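Leucine-rich repeat protein (Bacteroides thetaiotaomicron, PDB 4ECN) is of unknown function but, as an extracellular leucine-rich repeat protein with transthyretin-like beta domains, probably binds other proteins. Local coordinates at residues Thr84-Gly89 with Asp107-Thr112; Gly11-Lys16 with Leu111-Gly116; Asp393-Leu398 with Lys415-Asp420; Ser676-Ser681 with Ser697-Ile702. All blocks are in the same frame, centred on the assembly; numbering follows the deposited sequence.

Contact 1. Residues Thr84-Gly89 with Asp107-Thr112; sequences TYKIVG and DDNELT
Ile87 N donates to Asn109 O at 2.6 Å, from 23° off the carbonyl plane. Earlier on strand 83-93, Tyr85 and Leu111 form a hydrogen-bonded antiparallel pair. Tyr85 N bonds to Leu111 O at 2.8 Å, and Leu111 N returns a bond of 2.9 Å to Tyr85 O. Glu110 CA adds a CA-H...O contact to Tyr85 O at 3.3 Å. On the side where Tyr85 and Leu111 point, Ile87 CD1 meets Leu111 CD2 at 3.7 Å. These two side chains cross at about a right angle. With chi1 at -50°, Ile87 CG1 lies beside its own N and rests 3.5 Å from Asn109 O. An alanine in place of Ile87 would probably leave Leu111 CD2 without this apolar partner and open a gap toward Leu123. The side chains of Lys86 and Asn109 cross at a slant, with Lys86 CD 3.6 Å from Asn109 ND2. On the face of Thr84, Lys86, Glu110 and Thr112, Thr84 CG2 meets Thr112 OG1 at 3.5 Å. Tyr85 stacks on His50, and its OH bonds to Leu81 O. Strand 83-93 thus pairs with strands 110-113 and 43-49, while Ile87 and Leu111 pack against strand 118-124.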
# COMPACT_ATOMS: atom_id res chain seq x y z
N THR A 84 -11.96 -5.17 45.44
CA THR A 84 -11.74 -6.17 44.40
C THR A 84 -10.66 -7.16 44.86
O THR A 84 -9.66 -6.77 45.45
CB THR A 84 -11.39 -5.54 43.05
OG1 THR A 84 -12.16 -4.35 42.84
CG2 THR A 84 -11.59 -6.51 41.88
N TYR A 85 -10.92 -8.45 44.61
CA TYR A 85 -10.09 -9.62 44.92
C TYR A 85 -9.87 -10.46 43.67
O TYR A 85 -10.78 -10.57 42.84
CB TYR A 85 -10.74 -10.48 46.01
CG TYR A 85 -10.85 -9.85 47.38
CD1 TYR A 85 -11.80 -8.88 47.65
CD2 TYR A 85 -10.11 -10.35 48.45
CE1 TYR A 85 -11.94 -8.32 48.92
CE2 TYR A 85 -10.26 -9.82 49.73
CZ TYR A 85 -11.18 -8.81 49.96
OH TYR A 85 -11.33 -8.28 51.22
N LYS A 86 -8.69 -11.06 43.55
CA LYS A 86 -8.40 -11.94 42.43
C LYS A 86 -8.14 -13.33 42.98
O LYS A 86 -7.26 -13.48 43.83
CB LYS A 86 -7.22 -11.43 41.58
CG LYS A 86 -7.01 -12.22 40.27
CD LYS A 86 -5.63 -12.02 39.61
CE LYS A 86 -4.48 -12.67 40.36
NZ LYS A 86 -3.19 -12.48 39.65
N ILE A 87 -8.97 -14.32 42.57
CA ILE A 87 -8.83 -15.74 42.94
C ILE A 87 -7.61 -16.29 42.19
O ILE A 87 -7.52 -16.09 40.96
CB ILE A 87 -10.11 -16.58 42.64
CG1 ILE A 87 -11.39 -15.93 43.20
CG2 ILE A 87 -9.96 -18.04 43.11
CD1 ILE A 87 -12.70 -16.46 42.51
N VAL A 88 -6.68 -16.94 42.91
CA VAL A 88 -5.47 -17.52 42.30
C VAL A 88 -5.79 -18.98 41.93
O VAL A 88 -5.45 -19.44 40.83
CB VAL A 88 -4.22 -17.40 43.20
CG1 VAL A 88 -2.95 -17.75 42.41
CG2 VAL A 88 -4.09 -16.00 43.78
N GLY A 89 -6.46 -19.66 42.85
CA GLY A 89 -6.89 -21.05 42.72
C GLY A 89 -7.58 -21.50 43.98
O GLY A 89 -7.74 -20.73 44.93
N ASP A 107 -10.36 -17.40 33.74
CA ASP A 107 -10.35 -16.02 33.22
C ASP A 107 -11.43 -15.16 33.94
O ASP A 107 -11.54 -13.96 33.69
CB ASP A 107 -10.55 -16.01 31.69
CG ASP A 107 -9.47 -16.78 30.94
OD1 ASP A 107 -9.49 -18.03 30.99
OD2 ASP A 107 -8.61 -16.13 30.31
N ASP A 108 -12.18 -15.80 34.84
CA ASP A 108 -13.18 -15.22 35.75
C ASP A 108 -12.53 -15.13 37.15
O ASP A 108 -13.16 -15.44 38.17
CB ASP A 108 -14.48 -16.08 35.74
CG ASP A 108 -14.28 -17.57 36.08
OD1 ASP A 108 -13.62 -18.29 35.28
OD2 ASP A 108 -14.83 -18.02 37.13
N ASN A 109 -11.24 -14.75 37.18
CA ASN A 109 -10.40 -14.71 38.37
C ASN A 109 -10.81 -13.62 39.38
O ASN A 109 -10.58 -13.82 40.57
CB ASN A 109 -8.91 -14.52 37.98
CG ASN A 109 -8.59 -13.41 37.00
OD1 ASN A 109 -9.46 -12.71 36.46
ND2 ASN A 109 -7.30 -13.26 36.72
N GLU A 110 -11.45 -12.53 38.94
CA GLU A 110 -11.81 -11.43 39.84
C GLU A 110 -13.25 -11.54 40.41
O GLU A 110 -14.17 -12.06 39.76
CB GLU A 110 -11.66 -10.07 39.14
CG GLU A 110 -10.22 -9.59 39.08
CD GLU A 110 -9.98 -8.22 38.45
OE1 GLU A 110 -10.08 -8.13 37.21
OE2 GLU A 110 -9.63 -7.28 39.19
N LEU A 111 -13.40 -11.04 41.66
CA LEU A 111 -14.65 -10.91 42.41
C LEU A 111 -14.55 -9.65 43.30
O LEU A 111 -13.51 -9.38 43.89
CB LEU A 111 -15.01 -12.19 43.24
CG LEU A 111 -14.15 -12.68 44.43
CD1 LEU A 111 -14.45 -11.90 45.71
CD2 LEU A 111 -14.52 -14.11 44.77
N THR A 112 -15.64 -8.88 43.38
CA THR A 112 -15.64 -7.65 44.18
C THR A 112 -16.65 -7.77 45.31
O THR A 112 -17.84 -7.98 45.06
CB THR A 112 -15.92 -6.43 43.28
OG1 THR A 112 -15.09 -6.49 42.10
CG2 THR A 112 -15.71 -5.12 43.99

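Contact 2. Residues Gly11-Lys16 with Leu111-Gly116; sequences GYVQFK and LTVVSG
Val13 sends both of its methyl groups toward the segment 111-116. Its CB stands back, and the contact begins at the branches. CG1 lies anti to the backbone N (chi1 -172°) and comes within 4.1 Å of Leu111 CD2. The same methyl covers one face of the Phe15 ring, offset toward the rim. CG2 is turned the other way, beside the backbone N. It meets Val113 CG2 at 3.6 Å, the two valines crossing at about a right angle, and Leu111 CD1 at 4.1 Å, where the side chains point tip to tip. No hydrogen bond links the two segments. The strand axes come no closer than 7.4 Å and run at 143° to each other, so the strands face each other through their side chains. This is consistent with the layered beta sandwich of the transthyretin clan. Strand 10-18 takes its backbone bonds from strands 73-81 and 118-124 instead. Phe15 CE1 reaches Leu111 CD2 at 3.7 Å, with the methyl set obliquely to the ring. Toward the other end, Val113 CG1 rests 3.6 Å from Gly11 CA. Gly11 CA also makes a CA-H...O contact of 3.2 Å with Val114 O. Gly11 has no side chain, which lets both groups come close to its CA. On the outer side, the ring of Tyr12 makes a cation-pi contact with Lys77.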
# COMPACT_ATOMS: atom_id res chain seq x y z
N GLY A 11 -18.39 -6.98 53.67
CA GLY A 11 -19.39 -7.67 52.87
C GLY A 11 -19.25 -9.18 52.97
O GLY A 11 -18.55 -9.66 53.87
N TYR A 12 -19.93 -9.94 52.10
CA TYR A 12 -19.89 -11.41 52.18
C TYR A 12 -19.81 -12.04 50.80
O TYR A 12 -20.27 -11.47 49.81
CB TYR A 12 -21.11 -11.96 52.93
CG TYR A 12 -21.15 -11.53 54.38
CD1 TYR A 12 -20.53 -12.29 55.37
CD2 TYR A 12 -21.78 -10.34 54.76
CE1 TYR A 12 -20.54 -11.88 56.70
CE2 TYR A 12 -21.75 -9.91 56.08
CZ TYR A 12 -21.14 -10.68 57.05
OH TYR A 12 -21.14 -10.27 58.36
N VAL A 13 -19.18 -13.23 50.75
CA VAL A 13 -19.00 -14.05 49.56
C VAL A 13 -19.34 -15.48 49.90
O VAL A 13 -19.12 -15.93 51.02
CB VAL A 13 -17.57 -13.95 48.94
CG1 VAL A 13 -17.49 -14.66 47.60
CG2 VAL A 13 -17.14 -12.51 48.77
N GLN A 14 -19.90 -16.18 48.91
CA GLN A 14 -20.19 -17.59 48.97
C GLN A 14 -19.88 -18.13 47.61
O GLN A 14 -19.92 -17.38 46.64
CB GLN A 14 -21.61 -17.92 49.44
CG GLN A 14 -22.76 -17.45 48.55
CD GLN A 14 -24.09 -17.84 49.15
OE1 GLN A 14 -24.26 -17.95 50.38
NE2 GLN A 14 -25.08 -18.03 48.29
N PHE A 15 -19.49 -19.40 47.54
CA PHE A 15 -19.12 -20.01 46.26
C PHE A 15 -20.09 -21.12 45.90
O PHE A 15 -20.60 -21.83 46.77
CB PHE A 15 -17.67 -20.52 46.29
CG PHE A 15 -16.67 -19.42 46.58
CD1 PHE A 15 -16.18 -18.62 45.55
CD2 PHE A 15 -16.25 -19.16 47.87
CE1 PHE A 15 -15.29 -17.59 45.82
CE2 PHE A 15 -15.35 -18.13 48.14
CZ PHE A 15 -14.88 -17.35 47.11
N LYS A 16 -20.38 -21.23 44.60
CA LYS A 16 -21.27 -22.22 44.01
C LYS A 16 -20.44 -23.00 42.96
O LYS A 16 -19.93 -22.37 42.03
CB LYS A 16 -22.49 -21.50 43.39
CG LYS A 16 -23.84 -22.14 43.68
CD LYS A 16 -24.93 -21.42 42.90
CE LYS A 16 -26.34 -21.85 43.22
NZ LYS A 16 -27.34 -21.09 42.41
N LEU A 111 -13.40 -11.04 41.66
CA LEU A 111 -14.65 -10.91 42.41
C LEU A 111 -14.55 -9.65 43.30
O LEU A 111 -13.51 -9.38 43.89
CB LEU A 111 -15.01 -12.19 43.24
CG LEU A 111 -14.15 -12.68 44.43
CD1 LEU A 111 -14.45 -11.90 45.71
CD2 LEU A 111 -14.52 -14.11 44.77
N THR A 112 -15.64 -8.88 43.38
CA THR A 112 -15.64 -7.65 44.18
C THR A 112 -16.65 -7.77 45.31
O THR A 112 -17.84 -7.98 45.06
CB THR A 112 -15.92 -6.43 43.28
OG1 THR A 112 -15.09 -6.49 42.10
CG2 THR A 112 -15.71 -5.12 43.99
N VAL A 113 -16.17 -7.66 46.56
CA VAL A 113 -16.97 -7.67 47.79
C VAL A 113 -17.58 -6.29 47.94
O VAL A 113 -16.91 -5.30 47.63
CB VAL A 113 -16.12 -8.09 49.03
CG1 VAL A 113 -16.99 -8.22 50.27
CG2 VAL A 113 -15.38 -9.39 48.77
N VAL A 114 -18.86 -6.20 48.35
CA VAL A 114 -19.57 -4.92 48.49
C VAL A 114 -19.98 -4.72 49.95
O VAL A 114 -20.38 -5.68 50.62
CB VAL A 114 -20.79 -4.84 47.54
CG1 VAL A 114 -21.59 -3.56 47.77
CG2 VAL A 114 -20.36 -4.96 46.08
N SER A 115 -19.88 -3.46 50.43
CA SER A 115 -20.22 -3.08 51.80
C SER A 115 -21.68 -3.46 52.09
O SER A 115 -22.59 -2.98 51.40
CB SER A 115 -19.98 -1.59 52.02
OG SER A 115 -19.95 -1.25 53.40
N GLY A 116 -21.86 -4.39 53.04
CA GLY A 116 -23.15 -4.93 53.45
C GLY A 116 -23.85 -5.77 52.39
O GLY A 116 -25.08 -5.93 52.43

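Contact 3. Residues Asp393-Leu398 with Lys415-Asp420; sequences DYDQRL and KPIKKD
An Asx turn at Asp395 leads into the 3-10 segment 396-398, and the same carboxylate reaches the loop 415-420 through OD2. Asp395 OD1 accepts from Arg397 N at 3.2 Å, on the anti side of the carboxylate. The Arg397 chain bends at chi3 (-56°) and brings NE and NH2 to that carboxylate in a side-on salt bridge. NE meets OD1 of Asp395 and NH2 meets OD2 of Asp395, each at 3.0 Å, through the syn lone pairs and nearly in the guanidinium plane. Lys418 N bonds to Asp395 OD2 at 3.2 Å from above the carboxylate plane, 44° out of it. Both oxygens of Asp395 have two donors each. The two segments flank helix 402-409, whose Ile408 touches both Arg397 and Ile417, so the contact closes a surface loop around that helix. At the far edge of the guanidinium, Arg397 NH1 donates to Lys415 O at 2.7 Å, while NH2 makes a weak bond to the same oxygen. Ile417 CG1 sits over the centre of one guanidinium face. Leu398 slides past Ile417 in the opposite direction, CD2 of Leu398 lying 3.8 Å from CG2 of Ile417. The amines of Lys415 and Lys418 stay beyond salt-bridge range of Asp395 but would probably favour its charged form. A water accepts from Asp395 N at 2.9 Å and donates to Lys418 O.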
# COMPACT_ATOMS: atom_id res chain seq x y z
N ASP A 393 1.04 6.31 -14.60
CA ASP A 393 1.34 5.81 -15.95
C ASP A 393 0.24 4.97 -16.55
O ASP A 393 -0.40 4.18 -15.84
CB ASP A 393 2.61 4.93 -15.92
CG ASP A 393 3.92 5.60 -15.61
OD1 ASP A 393 4.11 6.77 -16.05
OD2 ASP A 393 4.82 4.92 -15.07
N TYR A 394 0.09 5.09 -17.87
CA TYR A 394 -0.81 4.28 -18.68
C TYR A 394 -0.32 4.31 -20.12
O TYR A 394 0.27 5.29 -20.55
CB TYR A 394 -2.29 4.73 -18.56
CG TYR A 394 -2.68 5.96 -19.34
CD1 TYR A 394 -2.37 7.23 -18.88
CD2 TYR A 394 -3.44 5.86 -20.50
CE1 TYR A 394 -2.77 8.38 -19.57
CE2 TYR A 394 -3.87 6.99 -21.20
CZ TYR A 394 -3.51 8.26 -20.74
OH TYR A 394 -3.89 9.39 -21.44
N ASP A 395 -0.54 3.20 -20.85
CA ASP A 395 -0.19 3.04 -22.27
C ASP A 395 -1.04 4.06 -23.10
O ASP A 395 -2.28 4.01 -23.07
CB ASP A 395 -0.45 1.57 -22.67
CG ASP A 395 0.08 1.11 -24.00
OD1 ASP A 395 0.01 1.89 -24.98
OD2 ASP A 395 0.52 -0.08 -24.10
N GLN A 396 -0.35 5.03 -23.76
CA GLN A 396 -0.97 6.12 -24.52
C GLN A 396 -1.83 5.62 -25.67
O GLN A 396 -2.73 6.34 -26.11
CB GLN A 396 0.06 7.10 -25.08
CG GLN A 396 0.62 8.02 -24.01
CD GLN A 396 -0.45 8.69 -23.19
OE1 GLN A 396 -1.30 9.43 -23.69
NE2 GLN A 396 -0.42 8.43 -21.91
N ARG A 397 -1.61 4.36 -26.11
CA ARG A 397 -2.42 3.73 -27.16
C ARG A 397 -3.84 3.36 -26.65
O ARG A 397 -4.68 3.01 -27.47
CB ARG A 397 -1.72 2.51 -27.75
CG ARG A 397 -0.41 2.89 -28.47
CD ARG A 397 0.40 1.68 -28.87
NE ARG A 397 0.71 0.83 -27.72
CZ ARG A 397 1.27 -0.38 -27.80
NH1 ARG A 397 1.61 -0.87 -28.99
NH2 ARG A 397 1.47 -1.10 -26.71
N LEU A 398 -4.15 3.54 -25.34
CA LEU A 398 -5.49 3.33 -24.76
C LEU A 398 -6.42 4.53 -25.08
O LEU A 398 -7.59 4.51 -24.69
CB LEU A 398 -5.44 3.11 -23.22
CG LEU A 398 -4.72 1.87 -22.68
CD1 LEU A 398 -4.37 2.05 -21.23
CD2 LEU A 398 -5.54 0.62 -22.89
N LYS A 415 4.23 -4.12 -30.03
CA LYS A 415 4.01 -4.63 -28.67
C LYS A 415 2.52 -4.51 -28.28
O LYS A 415 1.88 -3.53 -28.67
CB LYS A 415 4.91 -3.93 -27.63
CG LYS A 415 4.65 -2.45 -27.38
CD LYS A 415 5.22 -2.00 -26.03
CE LYS A 415 4.72 -0.63 -25.62
NZ LYS A 415 5.08 -0.30 -24.22
N PRO A 416 1.94 -5.49 -27.53
CA PRO A 416 0.51 -5.40 -27.19
C PRO A 416 0.19 -4.22 -26.27
O PRO A 416 1.06 -3.75 -25.52
CB PRO A 416 0.23 -6.73 -26.47
CG PRO A 416 1.54 -7.18 -25.98
CD PRO A 416 2.54 -6.73 -27.00
N ILE A 417 -1.07 -3.75 -26.33
CA ILE A 417 -1.50 -2.61 -25.54
C ILE A 417 -1.89 -3.13 -24.14
O ILE A 417 -2.72 -4.04 -24.01
CB ILE A 417 -2.63 -1.81 -26.24
CG1 ILE A 417 -2.17 -1.41 -27.66
CG2 ILE A 417 -3.00 -0.59 -25.41
CD1 ILE A 417 -3.16 -0.88 -28.54
N LYS A 418 -1.21 -2.57 -23.12
CA LYS A 418 -1.33 -2.88 -21.69
C LYS A 418 -2.58 -2.24 -21.08
O LYS A 418 -2.58 -1.02 -20.91
CB LYS A 418 -0.08 -2.37 -20.94
CG LYS A 418 1.25 -2.94 -21.40
CD LYS A 418 2.37 -1.88 -21.34
CE LYS A 418 3.73 -2.40 -21.78
NZ LYS A 418 3.74 -2.95 -23.17
N LYS A 419 -3.62 -3.06 -20.71
CA LYS A 419 -4.88 -2.56 -20.10
C LYS A 419 -4.60 -1.60 -18.92
O LYS A 419 -3.57 -1.73 -18.24
CB LYS A 419 -5.81 -3.71 -19.62
CG LYS A 419 -5.25 -4.61 -18.53
CD LYS A 419 -6.28 -5.59 -17.97
CE LYS A 419 -5.65 -6.55 -16.98
NZ LYS A 419 -6.62 -7.57 -16.47
N ASP A 420 -5.51 -0.63 -18.69
CA ASP A 420 -5.31 0.31 -17.59
C ASP A 420 -5.60 -0.42 -16.26
O ASP A 420 -6.75 -0.76 -15.94
CB ASP A 420 -6.14 1.59 -17.74
CG ASP A 420 -5.85 2.63 -16.68
OD1 ASP A 420 -4.80 2.52 -16.00
OD2 ASP A 420 -6.64 3.58 -16.55
O HOH W 1 -1.39 1.17 -18.95

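Contact 4. Residues Ser676-Ser681 with Ser697-Ile702; sequences STVTLS and SPISTI
Ser676 O is gripped by two backbone donors. Ser700 N reaches it at 2.8 Å, in the carbonyl plane and on a lone pair. Thr701 N reaches it at 3.1 Å, tilted 16° from that plane. Val678 N then bonds to Thr701 O at 3.2 Å. The tight packing is on the face of Val678 and Ile702, where the side-chain contacts are apolar. Val678 CG2 meets Ile699 CD1 at 3.8 Å, their side chains crossing at a slant. Val678 CB meets Ile702 CD1 at the same distance, but here the side chains lie side by side. Leu692 of helix 690-694 touches both isoleucines on this side. The threonine face is the hydrated one. Thr677 and Thr701 point the same way and meet through water, not by a direct bond. One water joins Thr677 OG1, Thr701 OG1 and Ser700 OG, at 2.7 Å from each. Thr677 OG1 is turned beside its own N (chi1 -59°), which brings it to this water. A valine replacing Thr677 would probably cost the water one of its three hydroxyl partners and leave it less firmly placed. Gln396 of the loop 393-398 also packs on Thr677. A second water links Ser676 OG to Pro698 O. Strand 675-679, helix 690-694 and strand 701-703 form a beta-alpha-beta unit, and the aliphatic core behind the parallel strands is characteristic of a leucine-rich repeat solenoid.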
# COMPACT_ATOMS: atom_id res chain seq x y z
N SER A 676 7.60 8.72 -29.84
CA SER A 676 6.94 7.78 -30.74
C SER A 676 5.44 8.03 -30.81
O SER A 676 4.88 7.93 -31.89
CB SER A 676 7.21 6.35 -30.30
OG SER A 676 8.60 6.10 -30.18
N THR A 677 4.80 8.37 -29.67
CA THR A 677 3.36 8.64 -29.61
C THR A 677 3.11 10.07 -29.12
O THR A 677 3.70 10.54 -28.14
CB THR A 677 2.63 7.60 -28.73
OG1 THR A 677 2.85 6.28 -29.25
CG2 THR A 677 1.14 7.85 -28.65
N VAL A 678 2.22 10.78 -29.84
CA VAL A 678 1.82 12.16 -29.53
C VAL A 678 0.31 12.16 -29.41
O VAL A 678 -0.36 11.80 -30.37
CB VAL A 678 2.35 13.19 -30.56
CG1 VAL A 678 1.81 14.58 -30.26
CG2 VAL A 678 3.88 13.21 -30.57
N THR A 679 -0.21 12.48 -28.19
CA THR A 679 -1.64 12.48 -27.96
C THR A 679 -2.12 13.90 -27.91
O THR A 679 -1.70 14.67 -27.04
CB THR A 679 -2.02 11.72 -26.69
OG1 THR A 679 -1.31 10.48 -26.61
CG2 THR A 679 -3.54 11.52 -26.56
N LEU A 680 -2.99 14.26 -28.86
CA LEU A 680 -3.54 15.59 -28.98
C LEU A 680 -5.05 15.53 -29.12
O LEU A 680 -5.66 16.46 -29.64
CB LEU A 680 -2.90 16.31 -30.18
CG LEU A 680 -1.44 16.74 -30.04
CD1 LEU A 680 -0.83 17.03 -31.40
CD2 LEU A 680 -1.30 17.91 -29.09
N SER A 681 -5.67 14.45 -28.63
CA SER A 681 -7.12 14.26 -28.67
C SER A 681 -7.78 15.17 -27.64
O SER A 681 -7.14 15.53 -26.65
CB SER A 681 -7.49 12.80 -28.45
OG SER A 681 -6.96 12.34 -27.22
N SER A 697 10.01 15.08 -36.37
CA SER A 697 9.63 14.38 -35.15
C SER A 697 9.41 12.87 -35.45
O SER A 697 8.70 12.54 -36.39
CB SER A 697 8.39 15.01 -34.54
OG SER A 697 8.65 16.34 -34.13
N PRO A 698 10.06 11.94 -34.70
CA PRO A 698 9.92 10.51 -35.02
C PRO A 698 8.62 9.92 -34.49
O PRO A 698 8.64 8.96 -33.71
CB PRO A 698 11.14 9.87 -34.36
CG PRO A 698 11.51 10.80 -33.27
CD PRO A 698 10.97 12.16 -33.56
N ILE A 699 7.48 10.47 -34.94
CA ILE A 699 6.15 10.04 -34.51
C ILE A 699 5.70 8.83 -35.33
O ILE A 699 5.73 8.88 -36.57
CB ILE A 699 5.13 11.21 -34.63
CG1 ILE A 699 5.69 12.51 -34.01
CG2 ILE A 699 3.78 10.83 -34.00
CD1 ILE A 699 4.82 13.78 -34.20
N SER A 700 5.26 7.76 -34.64
CA SER A 700 4.74 6.53 -35.25
C SER A 700 3.23 6.38 -35.02
O SER A 700 2.57 5.67 -35.77
CB SER A 700 5.46 5.30 -34.71
OG SER A 700 5.24 5.15 -33.33
N THR A 701 2.69 7.04 -33.97
CA THR A 701 1.26 7.08 -33.64
C THR A 701 0.89 8.53 -33.35
O THR A 701 1.53 9.15 -32.49
CB THR A 701 0.92 6.13 -32.47
OG1 THR A 701 1.45 4.83 -32.72
CG2 THR A 701 -0.56 6.01 -32.23
N ILE A 702 -0.12 9.09 -34.08
CA ILE A 702 -0.58 10.47 -33.85
C ILE A 702 -2.04 10.37 -33.47
O ILE A 702 -2.83 9.83 -34.24
CB ILE A 702 -0.31 11.45 -35.05
CG1 ILE A 702 -0.56 12.91 -34.67
CG2 ILE A 702 -1.05 11.08 -36.35
CD1 ILE A 702 0.45 13.51 -33.89
O HOH W 2 9.36 6.18 -33.11
O HOH W 3 3.66 4.60 -31.16

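In the fold
Contacts 1 and 2 lie in the first DUF4458 range, with centres 11 Å apart. They share Leu111, Thr112 and strand 110-113. Contact 1 is a pairing of neighbouring strands, and contact 2 packs that edge against strand 10-18. Tyr85 and Val113 join the two. Contacts 3 and 4 follow later in the chain, on the opposite side of its centre, and the centres of contacts 1 and 4 are 78 Å apart. Contact 4 belongs to the ten-strand parallel sheet 623-859. The 393-398 side of contact 3 lies against strands 646-650 and 675-679 of that sheet, 14 Å from contact 4 between centres. The elongated chain thus keeps its beta domain far from this part of its repeat region.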